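PDB 6IMV: endo-beta-1,2-glucanase from Talaromyces funiculosus, which hydrolyses the beta-1,2 linkages of glucans from within the chain, as an endo-acting glycoside hydrolase of fungal origin. Local coordinates for residues A[125-130]-A[196-201]. Numbering follows the deposited sequence.
Sequences QTYLRF and QTWMDY. With NAG (2-acetamido-2-deoxy-beta-D-glucopyranose), chain F.
Y127 and W198 meet edge to face where helix 112-133 packs against helix 186-210, the tyrosine ring presenting its edge to the indole with their planes at 65°. Followed outward from the backbone, the tyrosine starts with CB, which lies 4.2 Å from NE1 of W198. CD2 of Y127 is then the atom that presses on the indole, 3.5 Å from CE2 of W198 and offset toward the rim of that face. CE2 of Y127 follows over the benzene part, 3.7 Å from CZ2 of W198, while the hydroxyl at the tip lies clear of the indole and hydrogen-bonds E83. Tyrosine suits the place because it joins an apolar edge to a polar tip. The indole of W198 extends across to the neighbouring helix because chi1 of 174° sets its CG opposite the backbone N, and NE1 donates in the plane of the ring to a water 3.0 Å away. That water in turn donates to the carbonyl O of Y127, so a buried indole N-H is satisfied and the two helices gain a polar link beside their apolar one. L128 adds a smaller touch at the indole edge, its CD2 lying 4.2 Å from CD1 of W198. The same methyl also approaches the acetamido group of the NAG, whose N2 lies over one face of Y201, 3.7 Å from CD2 of that ring; C1, C3 and C5 of the sugar also pack against this tyrosine, which is why a flat aromatic suits the place. A serine in place of Y201 would probably leave this flank of the sugar unsupported and the NAG freer to swing. An edge-to-face aromatic pair and a bridging water thus join helices 112-133 and 186-210 beside an N-linked glycan probably carried by N131, apart from the glucose-binding pocket.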
loop_
_atom_site.group_PDB
_atom_site.type_symbol
_atom_site.label_atom_id
_atom_site.label_comp_id
_atom_site.label_asym_id
_atom_site.label_seq_id
_atom_site.Cartn_x
_atom_site.Cartn_y
_atom_site.Cartn_z
ATOM N N GLN A 125 -15.431 3.417 16.051
ATOM C CA GLN A 125 -15.658 3.274 17.495
ATOM C C GLN A 125 -14.329 2.895 18.180
ATOM O O GLN A 125 -13.957 3.489 19.186
ATOM C CB GLN A 125 -16.771 2.261 17.779
ATOM C CG GLN A 125 -18.145 2.739 17.336
ATOM C CD GLN A 125 -19.244 1.740 17.599
ATOM O OE1 GLN A 125 -19.366 1.186 18.684
ATOM N NE2 GLN A 125 -20.076 1.514 16.597
ATOM N N THR A 126 -13.602 1.933 17.594
ATOM C CA THR A 126 -12.335 1.444 18.129
ATOM C C THR A 126 -11.262 2.545 18.101
ATOM O O THR A 126 -10.522 2.718 19.090
ATOM C CB THR A 126 -11.868 0.199 17.374
ATOM O OG1 THR A 126 -12.945 -0.748 17.405
ATOM C CG2 THR A 126 -10.606 -0.392 17.961
ATOM N N TYR A 127 -11.173 3.277 16.981
ATOM C CA TYR A 127 -10.261 4.417 16.839
ATOM C C TYR A 127 -10.491 5.412 17.986
ATOM O O TYR A 127 -9.536 5.929 18.553
ATOM C CB TYR A 127 -10.464 5.144 15.505
ATOM C CG TYR A 127 -9.758 4.587 14.289
ATOM C CD1 TYR A 127 -9.627 3.221 14.064
ATOM C CD2 TYR A 127 -9.294 5.445 13.305
ATOM C CE1 TYR A 127 -9.007 2.735 12.920
ATOM C CE2 TYR A 127 -8.673 4.979 12.156
ATOM C CZ TYR A 127 -8.532 3.618 11.959
ATOM O OH TYR A 127 -7.924 3.179 10.822
ATOM N N LEU A 128 -11.768 5.679 18.301
ATOM C CA LEU A 128 -12.140 6.709 19.271
ATOM C C LEU A 128 -11.838 6.242 20.708
ATOM O O LEU A 128 -11.397 7.053 21.523
ATOM C CB LEU A 128 -13.619 7.078 19.092
ATOM C CG LEU A 128 -13.987 7.804 17.792
ATOM C CD1 LEU A 128 -15.413 8.332 17.837
ATOM C CD2 LEU A 128 -13.040 8.950 17.473
ATOM N N ARG A 129 -12.051 4.955 21.012
ATOM C CA ARG A 129 -11.674 4.365 22.312
ATOM C C ARG A 129 -10.151 4.444 22.495
ATOM O O ARG A 129 -9.657 4.715 23.592
ATOM C CB ARG A 129 -12.142 2.908 22.431
ATOM C CG ARG A 129 -13.651 2.722 22.533
ATOM C CD ARG A 129 -14.036 1.317 22.998
ATOM N NE ARG A 129 -13.449 0.234 22.204
ATOM C CZ ARG A 129 -13.935 -0.220 21.046
ATOM N NH1 ARG A 129 -15.026 0.319 20.519
ATOM N NH2 ARG A 129 -13.337 -1.226 20.426
ATOM N N PHE A 130 -9.404 4.205 21.413
ATOM C CA PHE A 130 -7.946 4.291 21.447
ATOM C C PHE A 130 -7.501 5.726 21.754
ATOM O O PHE A 130 -6.584 5.943 22.546
ATOM C CB PHE A 130 -7.325 3.833 20.125
ATOM C CG PHE A 130 -5.820 3.913 20.125
ATOM C CD1 PHE A 130 -5.065 2.965 20.793
ATOM C CD2 PHE A 130 -5.164 4.956 19.486
ATOM C CE1 PHE A 130 -3.678 3.050 20.811
ATOM C CE2 PHE A 130 -3.778 5.040 19.504
ATOM C CZ PHE A 130 -3.039 4.083 20.162
ATOM N N GLN A 196 -15.206 12.223 9.163
ATOM C CA GLN A 196 -14.698 13.572 8.881
ATOM C C GLN A 196 -14.201 14.204 10.196
ATOM O O GLN A 196 -13.131 14.818 10.234
ATOM C CB GLN A 196 -15.762 14.417 8.163
ATOM C CG GLN A 196 -15.317 15.844 7.832
ATOM C CD GLN A 196 -14.487 15.969 6.572
ATOM O OE1 GLN A 196 -14.864 15.499 5.494
ATOM N NE2 GLN A 196 -13.348 16.644 6.686
ATOM N N THR A 197 -14.966 14.014 11.277
ATOM C CA THR A 197 -14.599 14.515 12.612
ATOM C C THR A 197 -13.261 13.909 13.058
ATOM O O THR A 197 -12.391 14.630 13.567
ATOM C CB THR A 197 -15.720 14.241 13.618
ATOM O OG1 THR A 197 -16.845 14.954 13.111
ATOM C CG2 THR A 197 -15.406 14.699 15.026
ATOM N N TRP A 198 -13.109 12.585 12.902
ATOM C CA TRP A 198 -11.861 11.913 13.267
ATOM C C TRP A 198 -10.708 12.515 12.448
ATOM O O TRP A 198 -9.687 12.910 12.986
ATOM C CB TRP A 198 -11.956 10.383 13.086
ATOM C CG TRP A 198 -10.640 9.707 13.316
ATOM C CD1 TRP A 198 -10.124 9.298 14.512
ATOM C CD2 TRP A 198 -9.626 9.438 12.330
ATOM N NE1 TRP A 198 -8.857 8.809 14.339
ATOM C CE2 TRP A 198 -8.532 8.869 13.012
ATOM C CE3 TRP A 198 -9.532 9.629 10.943
ATOM C CZ2 TRP A 198 -7.369 8.476 12.351
ATOM C CZ3 TRP A 198 -8.382 9.237 10.292
ATOM C CH2 TRP A 198 -7.315 8.677 10.992
ATOM N N MET A 199 -10.904 12.585 11.128
ATOM C CA MET A 199 -9.881 13.028 10.194
ATOM C C MET A 199 -9.497 14.481 10.488
ATOM O O MET A 199 -8.308 14.842 10.452
ATOM C CB MET A 199 -10.404 12.919 8.761
ATOM C CG MET A 199 -9.355 13.120 7.712
ATOM S SD MET A 199 -10.030 12.911 6.050
ATOM C CE MET A 199 -11.064 14.371 5.924
ATOM N N ASP A 200 -10.502 15.309 10.784
ATOM C CA ASP A 200 -10.298 16.741 11.023
ATOM C C ASP A 200 -9.472 16.952 12.297
ATOM O O ASP A 200 -8.692 17.903 12.377
ATOM C CB ASP A 200 -11.622 17.514 11.098
ATOM C CG ASP A 200 -12.289 17.734 9.749
ATOM O OD1 ASP A 200 -11.611 17.559 8.724
ATOM O OD2 ASP A 200 -13.490 18.073 9.736
ATOM N N TYR A 201 -9.631 16.069 13.286
ATOM C CA TYR A 201 -8.904 16.223 14.543
ATOM C C TYR A 201 -7.389 16.115 14.301
ATOM O O TYR A 201 -6.600 16.864 14.911
ATOM C CB TYR A 201 -9.407 15.228 15.589
ATOM C CG TYR A 201 -8.635 15.295 16.879
ATOM C CD1 TYR A 201 -8.677 16.428 17.677
ATOM C CD2 TYR A 201 -7.821 14.248 17.277
ATOM C CE1 TYR A 201 -7.951 16.514 18.853
ATOM C CE2 TYR A 201 -7.100 14.308 18.458
ATOM C CZ TYR A 201 -7.162 15.447 19.243
ATOM O OH TYR A 201 -6.429 15.498 20.387
HETATM C C1 NAG F . -9.397 12.579 21.024
HETATM C C2 NAG F . -10.654 13.275 20.553
HETATM C C3 NAG F . -10.579 14.751 20.914
HETATM C C4 NAG F . -10.310 14.938 22.400
HETATM C C5 NAG F . -9.076 14.136 22.757
HETATM C C6 NAG F . -8.681 14.234 24.228
HETATM C C7 NAG F . -11.837 12.688 18.494
HETATM C C8 NAG F . -11.710 12.608 17.003
HETATM N N2 NAG F . -10.763 13.108 19.127
HETATM O O3 NAG F . -11.797 15.368 20.534
HETATM O O4 NAG F . -10.079 16.323 22.695
HETATM O O5 NAG F . -9.335 12.777 22.424
HETATM O O6 NAG F . -9.386 13.201 24.925
HETATM O O7 NAG F . -12.873 12.404 19.055
HETATM O O HOH W 1 -7.930 7.919 17.028
#